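Long-range contacts in agglutinin alpha chain (Artocarpus integer, PDB 4R6R), which binds D-galactose and the T-antigen disaccharide Gal-beta1,3-GalNAc as a tetrameric plant lectin with a beta-prism fold of type I: residues V79-L84 against D125-Y130; A3-A8 against G115-I120; G11-N16 against V31-G36; I56-P61 against K91-Y96. All blocks are in the same frame, centred on the assembly; numbering follows the deposited sequence.

Contact 1 (V79-L84 against D125-Y130). With 147 (4-nitrophenyl beta-D-galactopyranoside), chain I.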
loop_
_atom_site.group_PDB
_atom_site.type_symbol
_atom_site.label_atom_id
_atom_site.label_comp_id
_atom_site.label_asym_id
_atom_site.label_seq_id
_atom_site.Cartn_x
_atom_site.Cartn_y
_atom_site.Cartn_z
ATOM N N VAL A 79 27.312 12.774 16.339
ATOM C CA VAL A 79 27.113 11.635 15.417
ATOM C C VAL A 79 26.337 12.133 14.203
ATOM O O VAL A 79 25.293 12.749 14.340
ATOM C CB VAL A 79 26.291 10.498 16.087
ATOM C CG1 VAL A 79 25.996 9.378 15.074
ATOM C CG2 VAL A 79 26.982 10.004 17.368
ATOM N N VAL A 80 26.949 11.969 13.033
ATOM C CA VAL A 80 26.353 12.531 11.770
ATOM C C VAL A 80 26.467 11.484 10.649
ATOM O O VAL A 80 27.081 10.455 10.836
ATOM C CB VAL A 80 27.033 13.883 11.369
ATOM C CG1 VAL A 80 26.873 14.904 12.518
ATOM C CG2 VAL A 80 28.514 13.681 11.083
ATOM N N VAL A 81 25.797 11.736 9.519
ATOM C CA VAL A 81 25.909 10.880 8.370
ATOM C C VAL A 81 27.164 11.358 7.613
ATOM O O VAL A 81 27.185 12.431 7.012
ATOM C CB VAL A 81 24.668 11.038 7.495
ATOM C CG1 VAL A 81 24.778 10.163 6.239
ATOM C CG2 VAL A 81 23.476 10.650 8.354
ATOM N N ARG A 82 28.219 10.570 7.764
ATOM C CA ARG A 82 29.515 10.882 7.182
ATOM C C ARG A 82 29.611 10.603 5.668
ATOM O O ARG A 82 30.332 11.314 4.983
ATOM C CB ARG A 82 30.640 10.140 7.896
ATOM C CG ARG A 82 30.754 10.638 9.355
ATOM C CD ARG A 82 32.114 10.375 9.961
ATOM N NE ARG A 82 33.037 11.384 9.398
ATOM C CZ ARG A 82 34.357 11.342 9.571
ATOM N NH1 ARG A 82 34.915 10.353 10.289
ATOM N NH2 ARG A 82 35.097 12.259 9.029
ATOM N N SER A 83 28.868 9.601 5.124
ATOM C CA SER A 83 28.898 9.354 3.711
ATOM C C SER A 83 27.562 8.787 3.293
ATOM O O SER A 83 26.852 8.196 4.081
ATOM C CB SER A 83 30.021 8.334 3.382
ATOM O OG SER A 83 30.158 7.964 2.053
ATOM N N LEU A 84 27.301 8.974 2.015
ATOM C CA LEU A 84 26.138 8.343 1.317
ATOM C C LEU A 84 26.592 7.827 -0.015
ATOM O O LEU A 84 27.398 8.458 -0.750
ATOM C CB LEU A 84 25.020 9.344 1.053
ATOM C CG LEU A 84 24.329 9.831 2.310
ATOM C CD1 LEU A 84 23.438 11.047 1.999
ATOM C CD2 LEU A 84 23.463 8.702 2.896
ATOM N N ASP A 125 22.530 15.216 10.241
ATOM C CA ASP A 125 22.542 14.505 11.517
ATOM C C ASP A 125 21.948 13.126 11.404
ATOM O O ASP A 125 22.486 12.187 11.945
ATOM C CB ASP A 125 21.729 15.285 12.575
ATOM C CG ASP A 125 22.233 16.734 12.779
ATOM O OD1 ASP A 125 23.453 16.841 13.036
ATOM O OD2 ASP A 125 21.438 17.702 12.620
ATOM N N TYR A 126 20.819 13.031 10.671
ATOM C CA TYR A 126 20.138 11.746 10.574
ATOM C C TYR A 126 19.176 11.959 9.430
ATOM O O TYR A 126 18.830 13.097 9.065
ATOM C CB TYR A 126 19.432 11.294 11.917
ATOM C CG TYR A 126 18.408 12.229 12.420
ATOM C CD1 TYR A 126 17.133 12.313 11.846
ATOM C CD2 TYR A 126 18.697 13.066 13.538
ATOM C CE1 TYR A 126 16.197 13.233 12.310
ATOM C CE2 TYR A 126 17.766 13.980 14.013
ATOM C CZ TYR A 126 16.524 14.061 13.417
ATOM O OH TYR A 126 15.612 14.971 13.917
ATOM N N PHE A 127 18.678 10.819 8.926
ATOM C CA PHE A 127 17.590 10.876 7.940
ATOM C C PHE A 127 16.812 9.580 7.944
ATOM O O PHE A 127 17.276 8.554 8.483
ATOM C CB PHE A 127 18.124 11.148 6.509
ATOM C CG PHE A 127 18.782 9.954 5.859
ATOM C CD1 PHE A 127 20.054 9.543 6.220
ATOM C CD2 PHE A 127 18.136 9.188 4.887
ATOM C CE1 PHE A 127 20.639 8.393 5.669
ATOM C CE2 PHE A 127 18.751 8.113 4.284
ATOM C CZ PHE A 127 19.991 7.645 4.688
ATOM N N SER A 128 15.580 9.702 7.432
ATOM C CA SER A 128 14.712 8.547 7.201
ATOM C C SER A 128 14.178 8.632 5.783
ATOM O O SER A 128 14.234 9.688 5.140
ATOM C CB SER A 128 13.570 8.542 8.168
ATOM O OG SER A 128 14.045 8.510 9.533
ATOM N N MET A 129 13.595 7.524 5.288
ATOM C CA MET A 129 13.075 7.443 3.932
ATOM C C MET A 129 11.635 6.900 3.950
ATOM O O MET A 129 11.319 5.934 4.668
ATOM C CB MET A 129 13.934 6.547 3.103
ATOM C CG MET A 129 15.354 7.150 2.931
ATOM S SD MET A 129 16.420 6.222 1.854
ATOM C CE MET A 129 16.810 4.822 2.874
ATOM N N TYR A 130 10.786 7.565 3.189
ATOM C CA TYR A 130 9.443 7.071 2.913
ATOM C C TYR A 130 9.587 6.086 1.809
ATOM O O TYR A 130 10.286 6.312 0.817
ATOM C CB TYR A 130 8.613 8.206 2.320
ATOM C CG TYR A 130 8.255 9.259 3.340
ATOM C CD1 TYR A 130 9.177 10.309 3.696
ATOM C CD2 TYR A 130 6.986 9.323 3.908
ATOM C CE1 TYR A 130 8.825 11.327 4.604
ATOM C CE2 TYR A 130 6.612 10.348 4.777
ATOM C CZ TYR A 130 7.534 11.368 5.120
ATOM O OH TYR A 130 7.132 12.336 5.972
HETATM C C1 147 I . 25.169 21.785 15.523
HETATM C C2 147 I . 23.795 21.538 16.206
HETATM O O2 147 I . 23.568 22.387 17.366
HETATM C C3 147 I . 23.637 20.066 16.625
HETATM O O3 147 I . 22.274 19.871 17.057
HETATM C C4 147 I . 23.988 19.133 15.379
HETATM O O4 147 I . 22.973 19.417 14.439
HETATM C C5 147 I . 25.414 19.554 14.787
HETATM C C6 147 I . 26.043 18.540 13.804
HETATM O O6 147 I . 25.459 18.615 12.487
HETATM O O5 147 I . 25.390 20.925 14.307
HETATM O O1 147 I . 25.265 23.212 15.288
HETATM O O HOH W 1 24.341 15.233 15.096
#
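Val81 and Phe127 meet through two different first torsions. Phe127 holds CG between its backbone N and carbonyl carbon (chi1 75°), which directs the ring at strand 79-84. Val81 has CG1 anti to the backbone N (chi1 178°), and its other branch, CG2, does the touching. CG2 comes to the ring edge near its plane, 4.2 Å from Phe127 CD1. Leu84 CD2 reaches the same ring, 4.0 Å from Phe127 CE1, the two side chains passing each other head to tail.

The other end belongs to the galactose site. A water donates to Val79 O and to Asp125 OD1, at 2.8 Å from each. The sugar O6 also donates to Asp125 OD1, at 2.7 Å, and O4 lies close to both carboxylate oxygens. Val80 CG1 touches the sugar at C6 (3.9 Å). Ser119 OG binds Asp125 OD2 and so helps to position the carboxylate.

No direct hydrogen bond joins 79-84 to 125-130, though the backbone of Leu124 bonds that of Val81. The segments run at 71° to each other, in different sheets of the prism. Val68 of strand 65-75 also packs on Phe127, and Phe104 of strand 102-108 on Leu84. Beyond Asp125, strand 124-132 pairs antiparallel with a strand of the bound peptide.

Contact 2 (A3-A8 against G115-I120). With EDO (1,2-ethanediol), chain N.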
loop_
_atom_site.group_PDB
_atom_site.type_symbol
_atom_site.label_atom_id
_atom_site.label_comp_id
_atom_site.label_asym_id
_atom_site.label_seq_id
_atom_site.Cartn_x
_atom_site.Cartn_y
_atom_site.Cartn_z
ATOM N N ALA A 3 15.357 20.400 11.653
ATOM C CA ALA A 3 14.627 19.253 11.108
ATOM C C ALA A 3 14.002 19.629 9.789
ATOM O O ALA A 3 13.644 20.760 9.524
ATOM C CB ALA A 3 13.535 18.740 12.064
ATOM N N PHE A 4 13.857 18.631 8.926
ATOM C CA PHE A 4 13.155 18.808 7.666
ATOM C C PHE A 4 12.394 17.516 7.384
ATOM O O PHE A 4 12.705 16.444 7.903
ATOM C CB PHE A 4 14.071 19.102 6.500
ATOM C CG PHE A 4 14.890 17.916 6.032
ATOM C CD1 PHE A 4 16.181 17.716 6.504
ATOM C CD2 PHE A 4 14.422 17.041 4.995
ATOM C CE1 PHE A 4 16.985 16.663 6.077
ATOM C CE2 PHE A 4 15.243 15.999 4.549
ATOM C CZ PHE A 4 16.511 15.801 5.049
ATOM N N ASP A 5 11.323 17.688 6.627
ATOM C CA ASP A 5 10.488 16.517 6.232
ATOM C C ASP A 5 9.837 16.856 4.927
ATOM O O ASP A 5 8.910 17.702 4.882
ATOM C CB ASP A 5 9.450 16.268 7.323
ATOM C CG ASP A 5 8.577 15.039 7.063
ATOM O OD1 ASP A 5 8.696 14.422 6.003
ATOM O OD2 ASP A 5 7.780 14.652 7.961
ATOM N N ASP A 6 10.348 16.291 3.829
ATOM C CA ASP A 6 9.817 16.635 2.522
ATOM C C ASP A 6 8.432 16.074 2.274
ATOM O O ASP A 6 7.671 16.748 1.563
ATOM C CB ASP A 6 10.711 16.185 1.377
ATOM C CG ASP A 6 11.995 16.965 1.288
ATOM O OD1 ASP A 6 12.112 18.145 1.809
ATOM O OD2 ASP A 6 12.927 16.475 0.684
ATOM N N GLY A 7 8.113 14.980 2.940
ATOM C CA GLY A 7 6.858 14.224 2.735
ATOM C C GLY A 7 7.080 13.157 1.708
ATOM O O GLY A 7 8.195 12.855 1.316
ATOM N N ALA A 8 5.963 12.558 1.287
ATOM C CA ALA A 8 5.989 11.511 0.267
ATOM C C ALA A 8 5.516 11.949 -1.139
ATOM O O ALA A 8 4.578 12.754 -1.238
ATOM C CB ALA A 8 5.118 10.349 0.768
ATOM N N GLY A 115 10.473 9.758 -0.558
ATOM C CA GLY A 115 10.526 10.912 0.303
ATOM C C GLY A 115 11.656 10.766 1.262
ATOM O O GLY A 115 12.088 9.654 1.599
ATOM N N PHE A 116 12.152 11.922 1.715
ATOM C CA PHE A 116 13.209 12.006 2.748
ATOM C C PHE A 116 12.771 12.948 3.857
ATOM O O PHE A 116 12.082 13.935 3.611
ATOM C CB PHE A 116 14.528 12.513 2.168
ATOM C CG PHE A 116 15.211 11.567 1.236
ATOM C CD1 PHE A 116 14.922 11.573 -0.149
ATOM C CD2 PHE A 116 16.165 10.669 1.683
ATOM C CE1 PHE A 116 15.530 10.697 -1.081
ATOM C CE2 PHE A 116 16.804 9.804 0.740
ATOM C CZ PHE A 116 16.504 9.789 -0.636
ATOM N N LYS A 117 13.227 12.648 5.062
ATOM C CA LYS A 117 13.092 13.574 6.180
ATOM C C LYS A 117 14.382 13.392 6.981
ATOM O O LYS A 117 15.110 12.382 6.841
ATOM C CB LYS A 117 11.847 13.313 7.056
ATOM C CG LYS A 117 11.774 11.844 7.534
ATOM C CD LYS A 117 10.477 11.454 8.254
ATOM C CE LYS A 117 10.357 12.241 9.533
ATOM N NZ LYS A 117 11.319 11.742 10.557
ATOM N N GLY A 118 14.658 14.356 7.868
ATOM C CA GLY A 118 15.899 14.257 8.615
ATOM C C GLY A 118 16.178 15.527 9.371
ATOM O O GLY A 118 15.279 16.290 9.691
ATOM N N SER A 119 17.468 15.772 9.621
ATOM C CA SER A 119 17.859 17.006 10.318
ATOM C C SER A 119 19.288 17.335 9.880
ATOM O O SER A 119 20.089 16.421 9.718
ATOM C CB SER A 119 17.872 16.714 11.829
ATOM O OG SER A 119 18.320 17.860 12.540
ATOM N N ILE A 120 19.546 18.644 9.629
ATOM C CA ILE A 120 20.888 19.089 9.247
ATOM C C ILE A 120 21.240 20.267 10.165
ATOM O O ILE A 120 20.505 21.249 10.226
ATOM C CB ILE A 120 20.908 19.526 7.777
ATOM C CG1 ILE A 120 20.473 18.353 6.913
ATOM C CG2 ILE A 120 22.304 19.959 7.325
ATOM C CD1 ILE A 120 20.433 18.657 5.442
HETATM C C1 EDO N . 10.566 21.823 5.109
HETATM O O1 EDO N . 11.170 21.828 3.805
HETATM C C2 EDO N . 10.859 20.493 5.649
HETATM O O2 EDO N . 9.850 20.225 6.555
#
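Backbone hydrogen bonds between Phe4 and Gly118 join strand 2-5 to strand 110-120 as antiparallel neighbours. Phe4 N donates to Gly118 O at 2.8 Å, and Gly118 N returns a bond to Phe4 O at 2.9 Å. Past this hydrogen-bonded pair, Asp6 N donates to Phe116 O at 2.9 Å.

The aromatic contact uses the same two residues. Phe4 has CG between its backbone N and carbonyl carbon (chi1 72°), a turn that folds the ring back over the neighbouring strand. Gly118 CA sits over the ring face in a CH-pi contact, 4.0 Å from the centroid of the Phe4 ring. The peptide between Lys117 and Gly118 lies over this face too. Gly118 has no side chain to hold the ring off. Ile120 CG1 adds an apolar contact, 4.0 Å from Phe4 CE1. His44 stacks on the Phe4 ring.

Two CA-H...O contacts accompany the backbone bonds. Ala3 CA lies 3.3 Å from Gly118 O, and Gly115 CA lies 3.2 Å from Gly7 O. The Gly7 carbonyl oxygen is buried and has no conventional partner in the model.

The side chains of Asp5 and Lys117 run side by side, with Asp5 OD1 3.5 Å from Lys117 CB. Their charged ends go elsewhere. Asp5 OD1 bonds Tyr130 OH, and Lys117 NZ forms a salt bridge with Glu109 of the second subunit.

The chemistry implies that main-chain bonds and one ring face hold the edge strand, while the charges serve other partners. Attraction between Asp5 and Lys117 would be at most a long-range effect.

Contact 3 (G11-N16 against V31-G36). With EDO (1,2-ethanediol), chain K.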
loop_
_atom_site.group_PDB
_atom_site.type_symbol
_atom_site.label_atom_id
_atom_site.label_comp_id
_atom_site.label_asym_id
_atom_site.label_seq_id
_atom_site.Cartn_x
_atom_site.Cartn_y
_atom_site.Cartn_z
ATOM N N GLY A 11 8.084 9.574 -6.815
ATOM C CA GLY A 11 9.355 9.031 -7.229
ATOM C C GLY A 11 10.412 10.109 -7.104
ATOM O O GLY A 11 10.111 11.151 -6.466
ATOM N N ILE A 12 11.597 9.817 -7.604
ATOM C CA ILE A 12 12.767 10.715 -7.450
ATOM C C ILE A 12 13.351 11.009 -8.811
ATOM O O ILE A 12 13.631 10.123 -9.632
ATOM C CB ILE A 12 13.854 10.129 -6.520
ATOM C CG1 ILE A 12 13.252 10.036 -5.103
ATOM C CG2 ILE A 12 15.094 11.007 -6.510
ATOM C CD1 ILE A 12 14.118 9.194 -4.175
ATOM N N ARG A 13 13.483 12.302 -9.124
ATOM C CA ARG A 13 14.126 12.725 -10.370
ATOM C C ARG A 13 15.588 13.122 -10.204
ATOM O O ARG A 13 16.380 12.848 -11.089
ATOM C CB ARG A 13 13.354 13.899 -11.023
ATOM C CG ARG A 13 12.030 13.379 -11.605
ATOM C CD ARG A 13 11.127 14.606 -11.943
ATOM N NE ARG A 13 9.894 14.184 -12.676
ATOM C CZ ARG A 13 9.830 13.989 -13.994
ATOM N NH1 ARG A 13 8.662 13.624 -14.528
ATOM N NH2 ARG A 13 10.904 14.242 -14.765
ATOM N N GLU A 14 15.953 13.798 -9.134
ATOM C CA GLU A 14 17.321 14.280 -8.967
ATOM C C GLU A 14 17.578 14.514 -7.500
ATOM O O GLU A 14 16.676 14.903 -6.701
ATOM C CB GLU A 14 17.424 15.613 -9.726
ATOM C CG GLU A 14 18.796 16.256 -9.698
ATOM C CD GLU A 14 18.774 17.510 -10.575
ATOM O OE1 GLU A 14 18.878 17.354 -11.824
ATOM O OE2 GLU A 14 18.667 18.638 -10.063
ATOM N N ILE A 15 18.832 14.249 -7.107
ATOM C CA ILE A 15 19.247 14.574 -5.716
ATOM C C ILE A 15 20.434 15.533 -5.849
ATOM O O ILE A 15 21.381 15.274 -6.636
ATOM C CB ILE A 15 19.696 13.314 -5.008
ATOM C CG1 ILE A 15 18.463 12.413 -4.755
ATOM C CG2 ILE A 15 20.208 13.669 -3.649
ATOM C CD1 ILE A 15 18.763 11.041 -4.157
ATOM N N ASN A 16 20.337 16.637 -5.144
ATOM C CA ASN A 16 21.430 17.612 -5.084
ATOM C C ASN A 16 21.949 17.678 -3.639
ATOM O O ASN A 16 21.244 18.109 -2.742
ATOM C CB ASN A 16 20.916 18.968 -5.505
ATOM C CG ASN A 16 20.549 19.008 -6.954
ATOM O OD1 ASN A 16 21.404 19.056 -7.824
ATOM N ND2 ASN A 16 19.278 19.004 -7.206
ATOM N N VAL A 31 14.743 16.772 -6.052
ATOM C CA VAL A 31 13.632 16.990 -7.002
ATOM C C VAL A 31 12.863 15.668 -7.129
ATOM O O VAL A 31 13.455 14.677 -7.649
ATOM C CB VAL A 31 14.112 17.449 -8.392
ATOM C CG1 VAL A 31 12.875 17.686 -9.305
ATOM C CG2 VAL A 31 14.962 18.728 -8.245
ATOM N N TYR A 32 11.659 15.628 -6.584
ATOM C CA TYR A 32 10.848 14.417 -6.689
ATOM C C TYR A 32 10.091 14.453 -7.983
ATOM O O TYR A 32 9.995 15.497 -8.671
ATOM C CB TYR A 32 9.861 14.406 -5.489
ATOM C CG TYR A 32 10.538 14.378 -4.145
ATOM C CD1 TYR A 32 11.006 13.142 -3.635
ATOM C CD2 TYR A 32 10.817 15.562 -3.418
ATOM C CE1 TYR A 32 11.626 13.106 -2.369
ATOM C CE2 TYR A 32 11.442 15.510 -2.156
ATOM C CZ TYR A 32 11.832 14.263 -1.646
ATOM O OH TYR A 32 12.506 14.077 -0.470
ATOM N N ASP A 33 9.440 13.327 -8.268
ATOM C CA ASP A 33 8.310 13.376 -9.209
ATOM C C ASP A 33 7.008 13.421 -8.390
ATOM O O ASP A 33 6.893 12.727 -7.379
ATOM C CB ASP A 33 8.251 12.127 -10.058
ATOM C CG ASP A 33 7.157 12.239 -11.130
ATOM O OD1 ASP A 33 7.376 13.105 -11.995
ATOM O OD2 ASP A 33 6.128 11.513 -10.975
ATOM N N LEU A 34 6.064 14.211 -8.841
ATOM C CA LEU A 34 4.731 14.271 -8.329
ATOM C C LEU A 34 3.749 14.120 -9.501
ATOM O O LEU A 34 3.500 15.075 -10.241
ATOM C CB LEU A 34 4.499 15.579 -7.540
ATOM C CG LEU A 34 3.061 15.637 -6.940
ATOM C CD1 LEU A 34 2.742 14.526 -5.911
ATOM C CD2 LEU A 34 2.842 17.047 -6.391
ATOM N N ASN A 35 3.227 12.912 -9.581
ATOM C CA ASN A 35 2.260 12.564 -10.655
ATOM C C ASN A 35 2.712 13.096 -11.999
ATOM O O ASN A 35 1.921 13.703 -12.730
ATOM C CB ASN A 35 0.897 13.110 -10.268
ATOM C CG ASN A 35 0.461 12.616 -8.934
ATOM O OD1 ASN A 35 0.073 13.441 -8.029
ATOM N ND2 ASN A 35 0.552 11.314 -8.734
ATOM N N GLY A 36 3.991 12.893 -12.291
ATOM C CA GLY A 36 4.544 13.199 -13.623
ATOM C C GLY A 36 5.161 14.571 -13.774
ATOM O O GLY A 36 5.756 14.833 -14.847
HETATM C C1 EDO K . 1.227 17.373 -10.108
HETATM O O1 EDO K . 1.417 17.096 -11.513
HETATM C C2 EDO K . 0.034 16.570 -9.591
HETATM O O2 EDO K . -1.062 16.548 -10.565
#
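The Arg13 guanidinium meets Asp33 OD1 and Tyr32 O at its edge, near its plane. The Tyr32 ring also takes its neighbour edge-on: Gly11 O lies in the ring plane, 3.6 Å from Tyr32 CD1. Ile12 CG1 approaches the same ring obliquely. Phe9 stacks with the Tyr32 ring.

These groups belong to the beta hairpin of strands 11-19 and 25-34, in one of the sheets of the beta prism. A classic beta bulge interrupts its antiparallel pairing. Arg13 and Glu14 both face Val31, and both their backbone N atoms donate to Val31 O. The bond from Arg13 N is 2.8 Å long. The one from Glu14 N is 3.0 Å. Val31 N closes the pair by donating to Glu14 O. The chain turns a corner at Arg13, and its side chain starts out toward strand 31-34.

Arg13 then runs extended from CG to NE. It grips Asp33 side-on with two nitrogens. Because both bonds end on OD1 and the planes are 43° apart, this is neither a two-oxygen nor a flat pairing. Phe60 packs against both partners of the salt bridge. The Glu14 carboxylate takes Asn16 ND2 of its own segment, and Ser57 and Lys55 beyond it.

Asp33 divides its oxygens between two tasks. OD2 accepts from Gly36 N at 2.9 Å, an Asx motif that ties the turn after the strand. OD1 takes Arg13 NE on its anti lone pair at 2.8 Å, while Arg13 NH1 meets that OD1 from above the carboxylate plane at 2.9 Å.

Contact 4 (I56-P61 against K91-Y96)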
loop_
_atom_site.group_PDB
_atom_site.type_symbol
_atom_site.label_atom_id
_atom_site.label_comp_id
_atom_site.label_asym_id
_atom_site.label_seq_id
_atom_site.Cartn_x
_atom_site.Cartn_y
_atom_site.Cartn_z
ATOM N N ILE A 56 22.907 14.543 -8.784
ATOM C CA ILE A 56 22.645 13.158 -9.246
ATOM C C ILE A 56 21.342 13.263 -10.007
ATOM O O ILE A 56 20.234 13.293 -9.457
ATOM C CB ILE A 56 22.482 12.238 -8.041
ATOM C CG1 ILE A 56 23.782 12.284 -7.214
ATOM C CG2 ILE A 56 21.983 10.824 -8.454
ATOM C CD1 ILE A 56 23.641 11.741 -5.806
ATOM N N SER A 57 21.445 13.237 -11.314
ATOM C CA SER A 57 20.307 13.394 -12.175
ATOM C C SER A 57 19.885 12.035 -12.713
ATOM O O SER A 57 20.561 11.450 -13.560
ATOM C CB SER A 57 20.659 14.331 -13.381
ATOM O OG SER A 57 20.852 15.650 -12.913
ATOM N N LEU A 58 18.757 11.506 -12.237
ATOM C CA LEU A 58 18.364 10.156 -12.624
ATOM C C LEU A 58 17.548 10.192 -13.894
ATOM O O LEU A 58 16.781 11.130 -14.113
ATOM C CB LEU A 58 17.469 9.518 -11.575
ATOM C CG LEU A 58 18.173 9.479 -10.192
ATOM C CD1 LEU A 58 17.262 8.755 -9.172
ATOM C CD2 LEU A 58 19.518 8.729 -10.265
ATOM N N ASP A 59 17.657 9.111 -14.672
ATOM C CA ASP A 59 16.864 9.007 -15.909
ATOM C C ASP A 59 15.467 8.483 -15.533
ATOM O O ASP A 59 15.107 7.338 -15.789
ATOM C CB ASP A 59 17.597 8.071 -16.928
ATOM C CG ASP A 59 16.810 7.904 -18.237
ATOM O OD1 ASP A 59 15.928 8.742 -18.497
ATOM O OD2 ASP A 59 17.099 6.950 -18.996
ATOM N N PHE A 60 14.696 9.318 -14.820
ATOM C CA PHE A 60 13.366 8.926 -14.346
ATOM C C PHE A 60 12.447 8.850 -15.585
ATOM O O PHE A 60 12.552 9.677 -16.513
ATOM C CB PHE A 60 12.867 9.966 -13.377
ATOM C CG PHE A 60 11.453 9.776 -12.948
ATOM C CD1 PHE A 60 11.118 8.985 -11.842
ATOM C CD2 PHE A 60 10.416 10.419 -13.636
ATOM C CE1 PHE A 60 9.809 8.759 -11.500
ATOM C CE2 PHE A 60 9.090 10.242 -13.223
ATOM C CZ PHE A 60 8.773 9.412 -12.145
ATOM N N PRO A 61 11.569 7.848 -15.654
ATOM C CA PRO A 61 11.282 6.823 -14.655
ATOM C C PRO A 61 11.964 5.486 -14.824
ATOM O O PRO A 61 11.772 4.584 -14.008
ATOM C CB PRO A 61 9.753 6.638 -14.804
ATOM C CG PRO A 61 9.619 6.729 -16.323
ATOM C CD PRO A 61 10.507 7.898 -16.703
ATOM N N LYS A 91 23.460 2.540 -12.328
ATOM C CA LYS A 91 24.836 2.789 -11.889
ATOM C C LYS A 91 24.912 3.217 -10.437
ATOM O O LYS A 91 23.869 3.278 -9.776
ATOM C CB LYS A 91 25.505 3.813 -12.775
ATOM C CG LYS A 91 24.922 5.182 -12.546
ATOM C CD LYS A 91 25.499 6.195 -13.541
ATOM C CE LYS A 91 26.866 6.661 -13.069
ATOM N NZ LYS A 91 27.779 6.862 -14.227
ATOM N N THR A 92 26.104 3.477 -9.933
ATOM C CA THR A 92 26.324 3.798 -8.502
ATOM C C THR A 92 26.832 5.210 -8.513
ATOM O O THR A 92 27.710 5.566 -9.345
ATOM C CB THR A 92 27.345 2.837 -7.855
ATOM O OG1 THR A 92 26.758 1.512 -7.903
ATOM C CG2 THR A 92 27.641 3.221 -6.374
ATOM N N TYR A 93 26.283 6.026 -7.578
ATOM C CA TYR A 93 26.682 7.414 -7.377
ATOM C C TYR A 93 27.242 7.501 -5.977
ATOM O O TYR A 93 26.521 7.253 -4.959
ATOM C CB TYR A 93 25.429 8.307 -7.438
ATOM C CG TYR A 93 24.723 8.236 -8.774
ATOM C CD1 TYR A 93 23.703 7.300 -9.014
ATOM C CD2 TYR A 93 25.033 9.115 -9.797
ATOM C CE1 TYR A 93 23.036 7.231 -10.236
ATOM C CE2 TYR A 93 24.391 9.025 -11.032
ATOM C CZ TYR A 93 23.356 8.105 -11.223
ATOM O OH TYR A 93 22.701 7.967 -12.426
ATOM N N GLY A 94 28.530 7.864 -5.853
ATOM C CA GLY A 94 29.209 7.961 -4.578
ATOM C C GLY A 94 30.208 6.788 -4.416
ATOM O O GLY A 94 30.481 6.037 -5.366
ATOM N N PRO A 95 30.805 6.648 -3.239
ATOM C CA PRO A 95 30.473 7.410 -2.047
ATOM C C PRO A 95 30.866 8.876 -2.043
ATOM O O PRO A 95 31.885 9.300 -2.620
ATOM C CB PRO A 95 31.247 6.709 -0.956
ATOM C CG PRO A 95 32.463 6.149 -1.675
ATOM C CD PRO A 95 31.839 5.614 -2.958
ATOM N N TYR A 96 29.991 9.637 -1.436
ATOM C CA TYR A 96 30.216 11.090 -1.152
ATOM C C TYR A 96 30.453 11.241 0.324
ATOM O O TYR A 96 29.667 10.748 1.128
ATOM C CB TYR A 96 28.981 11.900 -1.550
ATOM C CG TYR A 96 28.618 11.666 -2.991
ATOM C CD1 TYR A 96 29.474 12.078 -4.014
ATOM C CD2 TYR A 96 27.425 10.994 -3.320
ATOM C CE1 TYR A 96 29.152 11.856 -5.361
ATOM C CE2 TYR A 96 27.085 10.776 -4.625
ATOM C CZ TYR A 96 27.960 11.220 -5.637
ATOM O OH TYR A 96 27.601 10.949 -6.945
HETATM O O HOH W 2 23.052 10.208 -14.044
HETATM O O HOH W 3 21.196 9.052 -15.244
#
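Ile56 and Tyr93 meet where edge strands of two different sheets of the beta prism come together, strand 52-57 from one and strand 92-97 from the other. No hydrogen bond joins the segments directly. Apolar side chains and bridging water do the work.

Ile56 CG2 is centred over one face of the Tyr93 ring. The methyl is 3.7 Å from the centroid of the Tyr93 ring and only 9° off its normal, a well-aligned CH-pi contact. CG2 stands anti to the backbone N, whereas CG1 is anti to the carbonyl carbon (chi1 -60°). This splits the two branches between two tyrosines. The CG1 branch ends in CD1, which touches Tyr96 CE2 at 3.8 Å. Ile56 and Tyr96 approach each other head-on, and the methyl meets the ring obliquely. Leu58 CD2 adds a second contact to Tyr93, 3.8 Å from CE1.

Polar atoms and water lie beside the apolar contact. A water donates to Ser57 O and to Tyr93 OH, at 2.8 Å from each, and it lies in the plane of the tyrosine ring. A second water donates to Ser57 O at 3.0 Å and makes a weak bond to Tyr93 OH. Glu63 also hydrogen-bonds this hydroxyl, so the phenol end is held while its ring packs on Ile56. Gly94 CA covers part of one face of Tyr96, and Tyr19 meets that ring with planes at about 40°.

An isoleucine at the end of one sheet, with a leucine of the loop after it, packs against aromatic rings of another sheet. This suits the sheet-to-sheet packing of the type I beta prism.

Overall arrangement
From the N terminus, strand 2-5 opens contact 2, which closes only when strand 110-120 pairs with it. Contacts 3 and 4 both fall within that long loop. Contact 3 closes first, as a local hairpin, before contact 4 opens at 56-61. Contact 1 opens at 79-84, before contact 4 closes at 91-96, so these two cross. Contact 1 also crosses contact 2, closing last at 125-130. Contacts 2 and 3 each lie within one sheet, whereas 1 and 4 join different sheets. Tyr32 OH to Asp6 OD2 links contacts 2 and 3, and Ile15 O to Ile56 N links 3 and 4. Together they connect all three sheets of the prism.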